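PDB 6E5F: lipid binding protein LpqN from Mycobacterium tuberculosis, which supports mycobacterial cell envelope biogenesis, may link MmpL transporters to periplasmic partners, binds a dodecyl trehaloside, and acts as a virulence factor. Local coordinates for residues Pro88-Trp93 and Met214-Val219; Asp117-Val122 and Ala203-Asp208; Lys136-Ala141 and Thr187-Ser192; Gly143-Leu148 and Arg181-Lys186. All coordinates share one frame; numbering follows the deposited sequence.

Interaction 1. Residues Pro88-Trp93 and Met214-Val219; sequences PVPDDW and MDAANV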
loop_
_atom_site.group_PDB
_atom_site.type_symbol
_atom_site.label_atom_id
_atom_site.label_comp_id
_atom_site.label_asym_id
_atom_site.label_seq_id
_atom_site.Cartn_x
_atom_site.Cartn_y
_atom_site.Cartn_z
ATOM N N PRO A 88 -12.327 3.607 -3.375
ATOM C CA PRO A 88 -12.974 4.307 -4.487
ATOM C C PRO A 88 -12.159 4.195 -5.766
ATOM O O PRO A 88 -10.951 3.950 -5.752
ATOM C CB PRO A 88 -13.011 5.759 -4.001
ATOM C CG PRO A 88 -11.773 5.881 -3.178
ATOM C CD PRO A 88 -11.615 4.546 -2.485
ATOM N N VAL A 89 -12.853 4.377 -6.883
ATOM C CA VAL A 89 -12.211 4.477 -8.192
ATOM C C VAL A 89 -12.293 5.936 -8.624
ATOM O O VAL A 89 -13.350 6.377 -9.096
ATOM C CB VAL A 89 -12.876 3.551 -9.221
ATOM C CG1 VAL A 89 -12.199 3.703 -10.578
ATOM C CG2 VAL A 89 -12.818 2.110 -8.755
ATOM N N PRO A 90 -11.228 6.722 -8.473
ATOM C CA PRO A 90 -11.305 8.138 -8.844
ATOM C C PRO A 90 -11.634 8.312 -10.318
ATOM O O PRO A 90 -11.459 7.408 -11.139
ATOM C CB PRO A 90 -9.900 8.670 -8.524
ATOM C CG PRO A 90 -9.336 7.700 -7.535
ATOM C CD PRO A 90 -9.914 6.369 -7.907
ATOM N N ASP A 91 -12.130 9.501 -10.648
ATOM C CA ASP A 91 -12.447 9.813 -12.034
ATOM C C ASP A 91 -11.191 9.726 -12.890
ATOM O O ASP A 91 -10.097 10.099 -12.459
ATOM C CB ASP A 91 -13.050 11.212 -12.129
ATOM C CG ASP A 91 -14.430 11.294 -11.506
ATOM O OD1 ASP A 91 -15.157 10.279 -11.539
ATOM O OD2 ASP A 91 -14.787 12.371 -10.985
ATOM N N ASP A 92 -11.356 9.215 -14.109
ATOM C CA ASP A 92 -10.287 8.984 -15.078
ATOM C C ASP A 92 -9.400 7.800 -14.713
ATOM O O ASP A 92 -8.429 7.528 -15.430
ATOM C CB ASP A 92 -9.428 10.229 -15.342
ATOM C CG ASP A 92 -10.217 11.359 -15.977
ATOM O OD1 ASP A 92 -11.227 11.071 -16.654
ATOM O OD2 ASP A 92 -9.828 12.532 -15.799
ATOM N N TRP A 93 -9.689 7.091 -13.626
ATOM C CA TRP A 93 -9.023 5.841 -13.297
ATOM C C TRP A 93 -9.982 4.685 -13.551
ATOM O O TRP A 93 -11.204 4.856 -13.521
ATOM C CB TRP A 93 -8.593 5.816 -11.828
ATOM C CG TRP A 93 -7.509 6.796 -11.491
ATOM C CD1 TRP A 93 -7.614 8.156 -11.459
ATOM C CD2 TRP A 93 -6.157 6.490 -11.127
ATOM N NE1 TRP A 93 -6.413 8.715 -11.104
ATOM C CE2 TRP A 93 -5.501 7.714 -10.894
ATOM C CE3 TRP A 93 -5.438 5.301 -10.977
ATOM C CZ2 TRP A 93 -4.164 7.782 -10.519
ATOM C CZ3 TRP A 93 -4.111 5.371 -10.607
ATOM C CH2 TRP A 93 -3.486 6.604 -10.381
ATOM N N MET A 214 -1.124 12.020 -6.579
ATOM C CA MET A 214 -1.559 12.775 -5.410
ATOM C C MET A 214 -3.059 13.036 -5.449
ATOM O O MET A 214 -3.736 12.951 -4.420
ATOM C CB MET A 214 -0.778 14.087 -5.317
ATOM C CG MET A 214 0.738 13.892 -5.263
ATOM S SD MET A 214 1.672 15.379 -4.866
ATOM C CE MET A 214 1.186 15.633 -3.171
ATOM N N ASP A 215 -3.597 13.347 -6.631
ATOM C CA ASP A 215 -5.038 13.548 -6.756
ATOM C C ASP A 215 -5.798 12.285 -6.368
ATOM O O ASP A 215 -6.776 12.339 -5.614
ATOM C CB ASP A 215 -5.386 13.968 -8.185
ATOM C CG ASP A 215 -4.917 15.372 -8.514
ATOM O OD1 ASP A 215 -4.713 16.171 -7.576
ATOM O OD2 ASP A 215 -4.759 15.681 -9.715
ATOM N N ALA A 216 -5.358 11.132 -6.877
ATOM C CA ALA A 216 -6.027 9.877 -6.551
ATOM C C ALA A 216 -5.941 9.574 -5.064
ATOM O O ALA A 216 -6.880 9.015 -4.487
ATOM C CB ALA A 216 -5.408 8.738 -7.358
ATOM N N ALA A 217 -4.826 9.937 -4.428
ATOM C CA ALA A 217 -4.647 9.647 -3.010
ATOM C C ALA A 217 -5.677 10.374 -2.160
ATOM O O ALA A 217 -6.187 9.818 -1.179
ATOM C CB ALA A 217 -3.243 10.065 -2.582
ATOM N N ASN A 218 -5.980 11.627 -2.504
ATOM C CA ASN A 218 -6.984 12.374 -1.755
ATOM C C ASN A 218 -8.337 11.684 -1.819
ATOM O O ASN A 218 -9.040 11.586 -0.808
ATOM C CB ASN A 218 -7.095 13.790 -2.310
ATOM C CG ASN A 218 -5.791 14.543 -2.236
ATOM O OD1 ASN A 218 -5.068 14.462 -1.243
ATOM N ND2 ASN A 218 -5.474 15.276 -3.294
ATOM N N VAL A 219 -8.721 11.206 -3.005
ATOM C CA VAL A 219 -9.986 10.492 -3.144
ATOM C C VAL A 219 -9.990 9.254 -2.259
ATOM O O VAL A 219 -10.970 8.972 -1.559
ATOM C CB VAL A 219 -10.234 10.143 -4.623
ATOM C CG1 VAL A 219 -11.529 9.366 -4.775
ATOM C CG2 VAL A 219 -10.262 11.408 -5.469
#
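V219 lies against two prolines at once. Its CG1 comes within 3.8 Å of P88 CG and 3.9 Å of P90 CG, while its CG2 turns to P90 CB. CG1 stands anti to the backbone N (chi1 178°), which points one methyl between the two pyrrolidine rings and sets the other beside P90. P88 and V219 lie alongside with ends pointing opposite ways, and P88 CG also touches the helix backbone at V219 O (3.6 Å). P90, the buried member of the pair, reaches one turn back along the helix as well, its CG lying 4.1 Å from A216 CB. The same methyl of A216 hangs 3.3 Å above the indole plane of W93, offset to the rim and nearest CZ2 (3.5 Å). A type II turn from P90 to W93, closed by W93 N to P90 O (3.1 Å), brings ring and indole to the same side of the loop. The side-chain contacts across the pair are all apolar. The loop joins strand 84-86 to strand 93-96 and rests on helix 210-223, where M214 and A217 touch the bound trehaloside. W93 additionally meets L213 of that helix and Y109 of strand 106-109, whose I107 touches P90.

Interaction 2. Residues Asp117-Val122 and Ala203-Asp208; sequences DPPTIV and ADALDD
D117 lays its carboxylate across L206, with OD2 3.5 Å from L206 CD2 and also close to CG of the same leucine. CG of D117 is anti to the backbone N (chi1 -165°), which carries the group out over the isobutyl end. The carboxylate is not left to a hydrocarbon neighbour: R181 forms salt bridges with both D117 and D204, so the guanidinium probably offsets the repulsion expected between these two acids. Beneath them the backbones are joined as in an antiparallel ladder. T120 and D204 form a hydrogen-bonded pair, T120 N to D204 O at 3.1 Å and D204 N to T120 O at 3.0 Å, both bonds nearly straight (166° and 162°). I121 and A203 form the next, non-hydrogen-bonded pair. This places strands 120-130 and 195-206 side by side in the curled antiparallel sheet of this Mog1p/PsbP-clan protein. On one face I121 CG1 packs 3.8 Å from A203 CB, under helix 210-223, and A203 also borders the lipid pocket; P119 CB meets A205 CB at 3.7 Å. On the face of T120 and D204, one water bonds to T120 OG1 (2.8 Å) and to D204 OD2. Where the strands part, a second water accepts from L206 N (2.8 Å) and donates to D117 O (2.9 Å), bridging backbones that have moved too far apart to bond directly.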
loop_
_atom_site.group_PDB
_atom_site.type_symbol
_atom_site.label_atom_id
_atom_site.label_comp_id
_atom_site.label_asym_id
_atom_site.label_seq_id
_atom_site.Cartn_x
_atom_site.Cartn_y
_atom_site.Cartn_z
ATOM N N ASP A 117 3.500 2.448 -19.344
ATOM C CA ASP A 117 3.970 2.755 -17.994
ATOM C C ASP A 117 3.004 3.744 -17.348
ATOM O O ASP A 117 3.377 4.889 -17.044
ATOM C CB ASP A 117 5.391 3.316 -18.044
ATOM C CG ASP A 117 6.065 3.320 -16.687
ATOM O OD1 ASP A 117 5.432 2.886 -15.705
ATOM O OD2 ASP A 117 7.235 3.752 -16.616
ATOM N N PRO A 118 1.762 3.339 -17.118
ATOM C CA PRO A 118 0.756 4.266 -16.592
ATOM C C PRO A 118 0.851 4.384 -15.082
ATOM O O PRO A 118 1.292 3.444 -14.402
ATOM C CB PRO A 118 -0.565 3.595 -16.994
ATOM C CG PRO A 118 -0.246 2.133 -16.946
ATOM C CD PRO A 118 1.186 2.016 -17.430
ATOM N N PRO A 119 0.432 5.515 -14.513
ATOM C CA PRO A 119 0.314 5.595 -13.053
ATOM C C PRO A 119 -0.650 4.537 -12.538
ATOM O O PRO A 119 -1.709 4.298 -13.123
ATOM C CB PRO A 119 -0.234 7.006 -12.815
ATOM C CG PRO A 119 0.139 7.774 -14.032
ATOM C CD PRO A 119 0.098 6.794 -15.166
ATOM N N THR A 120 -0.273 3.907 -11.428
ATOM C CA THR A 120 -1.080 2.850 -10.840
ATOM C C THR A 120 -1.031 2.939 -9.323
ATOM O O THR A 120 -0.041 3.385 -8.735
ATOM C CB THR A 120 -0.575 1.454 -11.239
ATOM O OG1 THR A 120 0.749 1.261 -10.725
ATOM C CG2 THR A 120 -0.573 1.288 -12.744
ATOM N N ILE A 121 -2.117 2.498 -8.695
ATOM C CA ILE A 121 -2.165 2.266 -7.257
ATOM C C ILE A 121 -2.705 0.853 -7.063
ATOM O O ILE A 121 -3.844 0.560 -7.443
ATOM C CB ILE A 121 -3.023 3.307 -6.522
ATOM C CG1 ILE A 121 -2.477 4.715 -6.800
ATOM C CG2 ILE A 121 -3.043 3.014 -5.021
ATOM C CD1 ILE A 121 -3.279 5.840 -6.174
ATOM N N VAL A 122 -1.880 -0.011 -6.490
ATOM C CA VAL A 122 -2.174 -1.433 -6.356
ATOM C C VAL A 122 -2.334 -1.758 -4.880
ATOM O O VAL A 122 -1.621 -1.222 -4.031
ATOM C CB VAL A 122 -1.059 -2.282 -6.997
ATOM C CG1 VAL A 122 -1.136 -3.718 -6.535
ATOM C CG2 VAL A 122 -1.142 -2.189 -8.514
ATOM N N ALA A 203 1.584 3.013 -4.603
ATOM C CA ALA A 203 1.433 3.928 -5.730
ATOM C C ALA A 203 2.759 4.073 -6.465
ATOM O O ALA A 203 3.818 4.137 -5.837
ATOM C CB ALA A 203 0.969 5.299 -5.234
ATOM N N ASP A 204 2.694 4.110 -7.794
ATOM C CA ASP A 204 3.898 4.273 -8.598
ATOM C C ASP A 204 3.558 4.998 -9.888
ATOM O O ASP A 204 2.554 4.700 -10.536
ATOM C CB ASP A 204 4.517 2.907 -8.910
ATOM C CG ASP A 204 5.550 2.971 -10.019
ATOM O OD1 ASP A 204 6.676 3.442 -9.766
ATOM O OD2 ASP A 204 5.232 2.551 -11.152
ATOM N N ALA A 205 4.402 5.958 -10.253
ATOM C CA ALA A 205 4.252 6.657 -11.524
ATOM C C ALA A 205 5.586 7.277 -11.902
ATOM O O ALA A 205 6.465 7.472 -11.060
ATOM C CB ALA A 205 3.173 7.742 -11.443
ATOM N N LEU A 206 5.726 7.576 -13.188
ATOM C CA LEU A 206 6.855 8.386 -13.623
ATOM C C LEU A 206 6.791 9.753 -12.955
ATOM O O LEU A 206 5.713 10.275 -12.660
ATOM C CB LEU A 206 6.831 8.545 -15.141
ATOM C CG LEU A 206 7.133 7.270 -15.938
ATOM C CD1 LEU A 206 6.685 7.420 -17.382
ATOM C CD2 LEU A 206 8.618 6.934 -15.871
ATOM N N ASP A 207 7.973 10.330 -12.708
ATOM C CA ASP A 207 8.073 11.603 -12.002
ATOM C C ASP A 207 7.120 12.652 -12.563
ATOM O O ASP A 207 6.470 13.379 -11.804
ATOM C CB ASP A 207 9.514 12.112 -12.080
ATOM C CG ASP A 207 9.690 13.475 -11.432
ATOM O OD1 ASP A 207 9.577 13.549 -10.191
ATOM O OD2 ASP A 207 9.936 14.458 -12.165
ATOM N N ASP A 208 7.014 12.743 -13.888
ATOM C CA ASP A 208 6.202 13.793 -14.487
ATOM C C ASP A 208 4.712 13.617 -14.223
ATOM O O ASP A 208 3.949 14.558 -14.465
ATOM C CB ASP A 208 6.476 13.877 -15.990
ATOM C CG ASP A 208 5.991 15.176 -16.600
ATOM O OD1 ASP A 208 6.363 16.253 -16.085
ATOM O OD2 ASP A 208 5.251 15.125 -17.604
HETATM O O HOH W 1 3.678 6.860 -14.960
HETATM O O HOH W 2 3.058 1.817 -12.141
#

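Interaction 3. Residues Lys136-Ala141 and Thr187-Ser192; sequences KVLQFA and TVVIPS
V137 opens the contact by setting CG1 3.6 Å from V189 CG2, with its CB only slightly farther from the same methyl. With CG1 anti to the backbone N (chi1 176°), that branch points down at the strand; it also comes within 4.3 Å of T187 CG2. L138, next in the helix, approaches V189 CG2 from another side: its CG lies at 3.7 Å and CD2 at 3.8 Å. L138 was modelled in two conformations, and these distances belong to one of them, which makes its share less certain. A141, at the end of the segment, completes the row by placing CB 4.0 Å from T187 CB and 3.9 Å from T187 OG1. That hydroxyl is hydrogen-bonded to Q200 of the adjoining strand, so its polar needs are met away from the alanine. The whole interface is van der Waals in character, and residues 136-140 run almost antiparallel along residues 187-192, the short axes 8.7 Å apart at 175°. Around this pairing of helix 134-140 with strand 179-192, V137 reaches V198 of strand 195-206 and L138 touches S166 of strand 165-176, while I61 of helix 61-66 touches V137, A141 and T187.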
loop_
_atom_site.group_PDB
_atom_site.type_symbol
_atom_site.label_atom_id
_atom_site.label_comp_id
_atom_site.label_asym_id
_atom_site.label_seq_id
_atom_site.Cartn_x
_atom_site.Cartn_y
_atom_site.Cartn_z
ATOM N N LYS A 136 3.773 -2.742 15.911
ATOM C CA LYS A 136 5.064 -2.987 15.280
ATOM C C LYS A 136 4.946 -3.012 13.762
ATOM O O LYS A 136 5.900 -2.659 13.063
ATOM C CB LYS A 136 5.689 -4.284 15.798
ATOM C CG LYS A 136 6.019 -4.273 17.296
ATOM C CD LYS A 136 7.047 -3.205 17.688
ATOM C CE LYS A 136 8.476 -3.667 17.459
ATOM N NZ LYS A 136 9.467 -2.707 18.032
ATOM N N VAL A 137 3.794 -3.419 13.228
ATOM C CA VAL A 137 3.595 -3.353 11.783
ATOM C C VAL A 137 3.743 -1.918 11.308
ATOM O O VAL A 137 4.427 -1.639 10.319
ATOM C CB VAL A 137 2.231 -3.948 11.392
ATOM C CG1 VAL A 137 1.984 -3.793 9.894
ATOM C CG2 VAL A 137 2.155 -5.409 11.793
ATOM N N LEU A 138 3.093 -0.989 12.002
ATOM C CA LEU A 138 3.211 0.429 11.665
ATOM C C LEU A 138 4.643 0.912 11.841
ATOM O O LEU A 138 5.163 1.677 11.023
ATOM C CB LEU A 138 2.274 1.247 12.560
ATOM C CG LEU A 138 0.771 0.994 12.413
ATOM C CD1 LEU A 138 0.013 1.523 13.615
ATOM C CD2 LEU A 138 0.250 1.641 11.141
ATOM N N GLN A 139 5.301 0.471 12.919
ATOM C CA GLN A 139 6.667 0.908 13.184
ATOM C C GLN A 139 7.598 0.577 12.023
ATOM O O GLN A 139 8.469 1.379 11.671
ATOM C CB GLN A 139 7.176 0.285 14.484
ATOM C CG GLN A 139 8.559 0.757 14.889
ATOM C CD GLN A 139 8.983 0.231 16.249
ATOM O OE1 GLN A 139 8.199 -0.397 16.959
ATOM N NE2 GLN A 139 10.232 0.486 16.617
ATOM N N PHE A 140 7.431 -0.591 11.405
ATOM C CA PHE A 140 8.343 -1.052 10.367
ATOM C C PHE A 140 7.833 -0.792 8.954
ATOM O O PHE A 140 8.530 -1.131 7.989
ATOM C CB PHE A 140 8.643 -2.542 10.559
ATOM C CG PHE A 140 9.261 -2.861 11.888
ATOM C CD1 PHE A 140 10.304 -2.094 12.384
ATOM C CD2 PHE A 140 8.785 -3.911 12.652
ATOM C CE1 PHE A 140 10.869 -2.378 13.607
ATOM C CE2 PHE A 140 9.348 -4.199 13.877
ATOM C CZ PHE A 140 10.392 -3.434 14.355
ATOM N N ALA A 141 6.667 -0.176 8.811
ATOM C CA ALA A 141 6.135 0.140 7.486
ATOM C C ALA A 141 7.103 0.913 6.589
ATOM O O ALA A 141 7.159 0.598 5.388
ATOM C CB ALA A 141 4.819 0.916 7.641
ATOM N N THR A 187 0.208 1.935 4.571
ATOM C CA THR A 187 -0.015 0.677 5.272
ATOM C C THR A 187 -1.079 0.922 6.333
ATOM O O THR A 187 -0.961 1.851 7.128
ATOM C CB THR A 187 1.283 0.203 5.922
ATOM O OG1 THR A 187 2.268 -0.053 4.916
ATOM C CG2 THR A 187 1.051 -1.074 6.727
ATOM N N VAL A 188 -2.123 0.103 6.328
ATOM C CA VAL A 188 -3.228 0.216 7.276
ATOM C C VAL A 188 -3.286 -1.077 8.076
ATOM O O VAL A 188 -3.275 -2.163 7.495
ATOM C CB VAL A 188 -4.566 0.446 6.557
ATOM C CG1 VAL A 188 -5.670 0.747 7.568
ATOM C CG2 VAL A 188 -4.452 1.557 5.518
ATOM N N VAL A 189 -3.321 -0.953 9.394
ATOM C CA VAL A 189 -3.393 -2.111 10.284
ATOM C C VAL A 189 -4.823 -2.259 10.776
ATOM O O VAL A 189 -5.410 -1.314 11.317
ATOM C CB VAL A 189 -2.390 -1.982 11.438
ATOM C CG1 VAL A 189 -2.512 -3.143 12.390
ATOM C CG2 VAL A 189 -0.984 -1.924 10.883
ATOM N N ILE A 190 -5.380 -3.446 10.583
ATOM C CA ILE A 190 -6.797 -3.700 10.829
ATOM C C ILE A 190 -6.901 -4.910 11.752
ATOM O O ILE A 190 -7.044 -6.045 11.273
ATOM C CB ILE A 190 -7.556 -3.919 9.511
ATOM C CG1 ILE A 190 -7.323 -2.753 8.537
ATOM C CG2 ILE A 190 -9.055 -4.118 9.783
ATOM C CD1 ILE A 190 -7.655 -3.098 7.093
ATOM N N PRO A 191 -6.816 -4.730 13.070
ATOM C CA PRO A 191 -6.998 -5.876 13.974
ATOM C C PRO A 191 -8.448 -6.331 13.947
ATOM O O PRO A 191 -9.367 -5.525 14.108
ATOM C CB PRO A 191 -6.613 -5.313 15.351
ATOM C CG PRO A 191 -5.905 -4.015 15.072
ATOM C CD PRO A 191 -6.512 -3.498 13.816
ATOM N N SER A 192 -8.654 -7.631 13.734
ATOM C CA SER A 192 -10.002 -8.148 13.571
ATOM C C SER A 192 -9.991 -9.666 13.597
ATOM O O SER A 192 -9.111 -10.298 13.003
ATOM C CB SER A 192 -10.597 -7.698 12.233
ATOM O OG SER A 192 -11.850 -8.326 12.026
#

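Interaction 4. Residues Gly143-Leu148 and Arg181-Lys186; sequences GELKNL and RTVAQK. With L6T (alpha-D-glucopyranosyl 6-O-dodecyl-alpha-D-glucopyranoside), chain B.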
loop_
_atom_site.group_PDB
_atom_site.type_symbol
_atom_site.label_atom_id
_atom_site.label_comp_id
_atom_site.label_asym_id
_atom_site.label_seq_id
_atom_site.Cartn_x
_atom_site.Cartn_y
_atom_site.Cartn_z
ATOM N N GLY A 143 10.231 0.712 6.175
ATOM C CA GLY A 143 11.459 0.031 5.803
ATOM C C GLY A 143 11.528 -0.328 4.329
ATOM O O GLY A 143 12.573 -0.170 3.691
ATOM N N GLU A 144 10.419 -0.813 3.767
ATOM C CA GLU A 144 10.433 -1.326 2.401
ATOM C C GLU A 144 10.812 -0.240 1.398
ATOM O O GLU A 144 11.734 -0.421 0.593
ATOM C CB GLU A 144 9.069 -1.933 2.057
ATOM C CG GLU A 144 8.995 -2.522 0.655
ATOM C CD GLU A 144 7.635 -3.108 0.331
ATOM O OE1 GLU A 144 7.444 -3.567 -0.816
ATOM O OE2 GLU A 144 6.759 -3.111 1.218
ATOM N N LEU A 145 10.094 0.886 1.411
ATOM C CA LEU A 145 10.406 1.958 0.468
ATOM C C LEU A 145 11.812 2.489 0.690
ATOM O O LEU A 145 12.525 2.798 -0.270
ATOM C CB LEU A 145 9.392 3.093 0.579
ATOM C CG LEU A 145 7.927 2.849 0.202
ATOM C CD1 LEU A 145 7.332 4.109 -0.423
ATOM C CD2 LEU A 145 7.738 1.654 -0.712
ATOM N N LYS A 146 12.232 2.612 1.950
ATOM C CA LYS A 146 13.558 3.148 2.229
ATOM C C LYS A 146 14.668 2.260 1.682
ATOM O O LYS A 146 15.799 2.733 1.521
ATOM C CB LYS A 146 13.729 3.376 3.731
ATOM C CG LYS A 146 12.888 4.525 4.269
ATOM C CD LYS A 146 12.951 4.614 5.787
ATOM C CE LYS A 146 14.331 5.012 6.282
ATOM N NZ LYS A 146 14.413 4.994 7.770
ATOM N N ASN A 147 14.373 0.995 1.378
ATOM C CA ASN A 147 15.344 0.082 0.796
ATOM C C ASN A 147 15.364 0.124 -0.728
ATOM O O ASN A 147 16.196 -0.554 -1.341
ATOM C CB ASN A 147 15.068 -1.357 1.251
ATOM C CG ASN A 147 15.385 -1.580 2.718
ATOM O OD1 ASN A 147 16.135 -0.822 3.329
ATOM N ND2 ASN A 147 14.815 -2.639 3.289
ATOM N N LEU A 148 14.471 0.889 -1.354
ATOM C CA LEU A 148 14.460 0.987 -2.806
ATOM C C LEU A 148 15.750 1.643 -3.295
ATOM O O LEU A 148 16.301 2.521 -2.622
ATOM C CB LEU A 148 13.267 1.825 -3.259
ATOM C CG LEU A 148 12.156 1.204 -4.114
ATOM C CD1 LEU A 148 12.071 -0.311 -4.003
ATOM C CD2 LEU A 148 10.826 1.828 -3.727
ATOM N N ARG A 181 11.105 7.966 -10.593
ATOM C CA ARG A 181 9.734 7.531 -10.369
ATOM C C ARG A 181 9.271 8.012 -9.007
ATOM O O ARG A 181 10.051 8.029 -8.051
ATOM C CB ARG A 181 9.619 5.999 -10.415
ATOM C CG ARG A 181 10.211 5.363 -11.666
ATOM C CD ARG A 181 9.840 3.889 -11.766
ATOM N NE ARG A 181 8.399 3.723 -11.958
ATOM C CZ ARG A 181 7.799 3.728 -13.145
ATOM N NH1 ARG A 181 8.507 3.874 -14.258
ATOM N NH2 ARG A 181 6.485 3.588 -13.218
ATOM N N THR A 182 8.004 8.399 -8.921
ATOM C CA THR A 182 7.371 8.695 -7.643
ATOM C C THR A 182 6.733 7.420 -7.109
ATOM O O THR A 182 6.010 6.725 -7.831
ATOM C CB THR A 182 6.317 9.785 -7.817
ATOM O OG1 THR A 182 6.965 11.001 -8.225
ATOM C CG2 THR A 182 5.565 10.028 -6.524
ATOM N N VAL A 183 7.023 7.106 -5.852
ATOM C CA VAL A 183 6.508 5.907 -5.208
ATOM C C VAL A 183 5.989 6.289 -3.833
ATOM O O VAL A 183 6.520 7.179 -3.168
ATOM C CB VAL A 183 7.596 4.815 -5.105
ATOM C CG1 VAL A 183 8.728 5.256 -4.176
ATOM C CG2 VAL A 183 6.987 3.511 -4.637
ATOM N N ALA A 184 4.940 5.601 -3.405
ATOM C CA ALA A 184 4.428 5.830 -2.072
ATOM C C ALA A 184 3.704 4.579 -1.625
ATOM O O ALA A 184 3.236 3.777 -2.442
ATOM C CB ALA A 184 3.473 7.015 -2.024
ATOM N N GLN A 185 3.617 4.430 -0.314
ATOM C CA GLN A 185 2.971 3.263 0.258
ATOM C C GLN A 185 2.222 3.676 1.507
ATOM O O GLN A 185 2.802 4.273 2.418
ATOM C CB GLN A 185 4.002 2.193 0.595
ATOM C CG GLN A 185 3.401 0.908 1.132
ATOM C CD GLN A 185 4.463 -0.090 1.480
ATOM O OE1 GLN A 185 5.209 0.096 2.439
ATOM N NE2 GLN A 185 4.544 -1.165 0.703
ATOM N N LYS A 186 0.930 3.357 1.540
ATOM C CA LYS A 186 0.124 3.510 2.741
ATOM C C LYS A 186 -0.138 2.123 3.306
ATOM O O LYS A 186 -0.626 1.242 2.590
ATOM C CB LYS A 186 -1.198 4.226 2.451
ATOM C CG LYS A 186 -1.944 4.635 3.721
ATOM C CD LYS A 186 -3.043 5.655 3.448
ATOM C CE LYS A 186 -3.488 6.345 4.736
ATOM N NZ LYS A 186 -4.393 7.509 4.494
HETATM C C1 L6T B . 11.638 13.773 -2.130
HETATM C C2 L6T B . 12.074 13.437 -3.547
HETATM C C3 L6T B . 11.243 14.226 -4.532
HETATM C C4 L6T B . 9.779 13.906 -4.300
HETATM C C5 L6T B . 9.425 14.291 -2.866
HETATM C C6 L6T B . 7.907 14.074 -2.598
HETATM C CAA L6T B . 11.743 15.385 -0.447
HETATM C CAO L6T B . 14.108 15.245 -0.164
HETATM C CAP L6T B . 15.213 14.485 0.574
HETATM C CAR L6T B . 14.194 16.727 0.166
HETATM C CAT L6T B . 13.092 17.454 -0.581
HETATM C CAV L6T B . 11.764 16.874 -0.147
HETATM C CAX L6T B . 6.461 12.243 -2.450
HETATM C CAY L6T B . 5.179 12.466 -3.305
HETATM C CAZ L6T B . 4.355 11.234 -2.938
HETATM C CBA L6T B . 2.910 11.531 -3.340
HETATM C CBB L6T B . 2.417 10.107 -3.624
HETATM C CBC L6T B . 0.995 10.016 -3.152
HETATM C CBD L6T B . 0.547 8.524 -3.319
HETATM C CBE L6T B . -0.594 8.333 -2.351
HETATM C CBF L6T B . -0.221 7.391 -1.149
HETATM C CBG L6T B . -0.257 5.919 -1.609
HETATM C CBH L6T B . -1.625 5.549 -2.145
HETATM C CBI L6T B . -2.794 6.073 -1.301
HETATM O O1 L6T B . 11.882 15.162 -1.860
HETATM O O2 L6T B . 13.455 13.776 -3.714
HETATM O O3 L6T B . 11.618 13.878 -5.870
HETATM O O4 L6T B . 8.990 14.654 -5.223
HETATM O O5 L6T B . 10.226 13.496 -1.961
HETATM O O6 L6T B . 7.636 12.784 -3.068
HETATM O OAN L6T B . 12.827 14.730 0.247
HETATM O OAQ L6T B . 14.997 14.574 1.983
HETATM O OAS L6T B . 15.469 17.245 -0.236
HETATM O OAU L6T B . 13.135 18.854 -0.275
HETATM O OAW L6T B . 10.699 17.522 -0.855
HETATM O O HOH W 3 6.245 -2.204 3.757
HETATM O O HOH W 4 7.687 1.275 2.944
#
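The carboxylate of E144 and the amide of Q185 are the flat groups here, their planes 66° apart and their side chains crossing at about a right angle. Q185 NE2 donates to E144 OE2 at 3.0 Å along a nearly straight line (174°). The acceptor lies in the amide plane, but the amide nitrogen stands well above the carboxylate plane, 60° out of it. Both chains are extended, with CG anti to the backbone N, which lets them span the gap between helix and strand. One water is shared by E144 OE2 and Q185 OE1, a second route between them; a separate water ties L145 N (2.9 Å) to Q185 OE1 (2.8 Å). NE2 is gripped by E144 and by N202 of the adjoining strand, and OE1 faces both waters; together these probably fix the rotation of the amide. Beside this polar patch L145 pushes CD1 onto the strand, 3.7 Å from Q185 N and 3.8 Å from A184 CA, while L148 CD2 approaches V183 CG1 at 4.0 Å, in one of two V183 conformers. A184 turns the opposite way and touches the ligand's dodecyl chain, CB to CBD at 3.5 Å; T182 CG2 is 4.0 Å from CAZ. Helix 143-146 thus packs on one face of strand 179-192 while the lipid tail lies against the other, where T182 and A184 help form the trehaloside pocket.

Interactions 3 and 4 use successive helices on the same strand, 179-192, but interaction 3 is buried and apolar, whereas interaction 4 is partly buried and adds an exposed carboxylate, an amide and waters. Interaction 1 is also buried and hydrophobic, yet it lies across the fold from interaction 3, their centres about 23 Å apart, and joins a loop to helix 210-223. Interaction 2 alone is a strand pairing held by backbone bonds. It meets interaction 1 where I121 CD1 lies 3.8 Å from A216 CB, and interaction 4 through the salt bridges of R181. Interactions 1, 2 and 4 each contribute residues to the lipid pocket; interaction 3 contributes none.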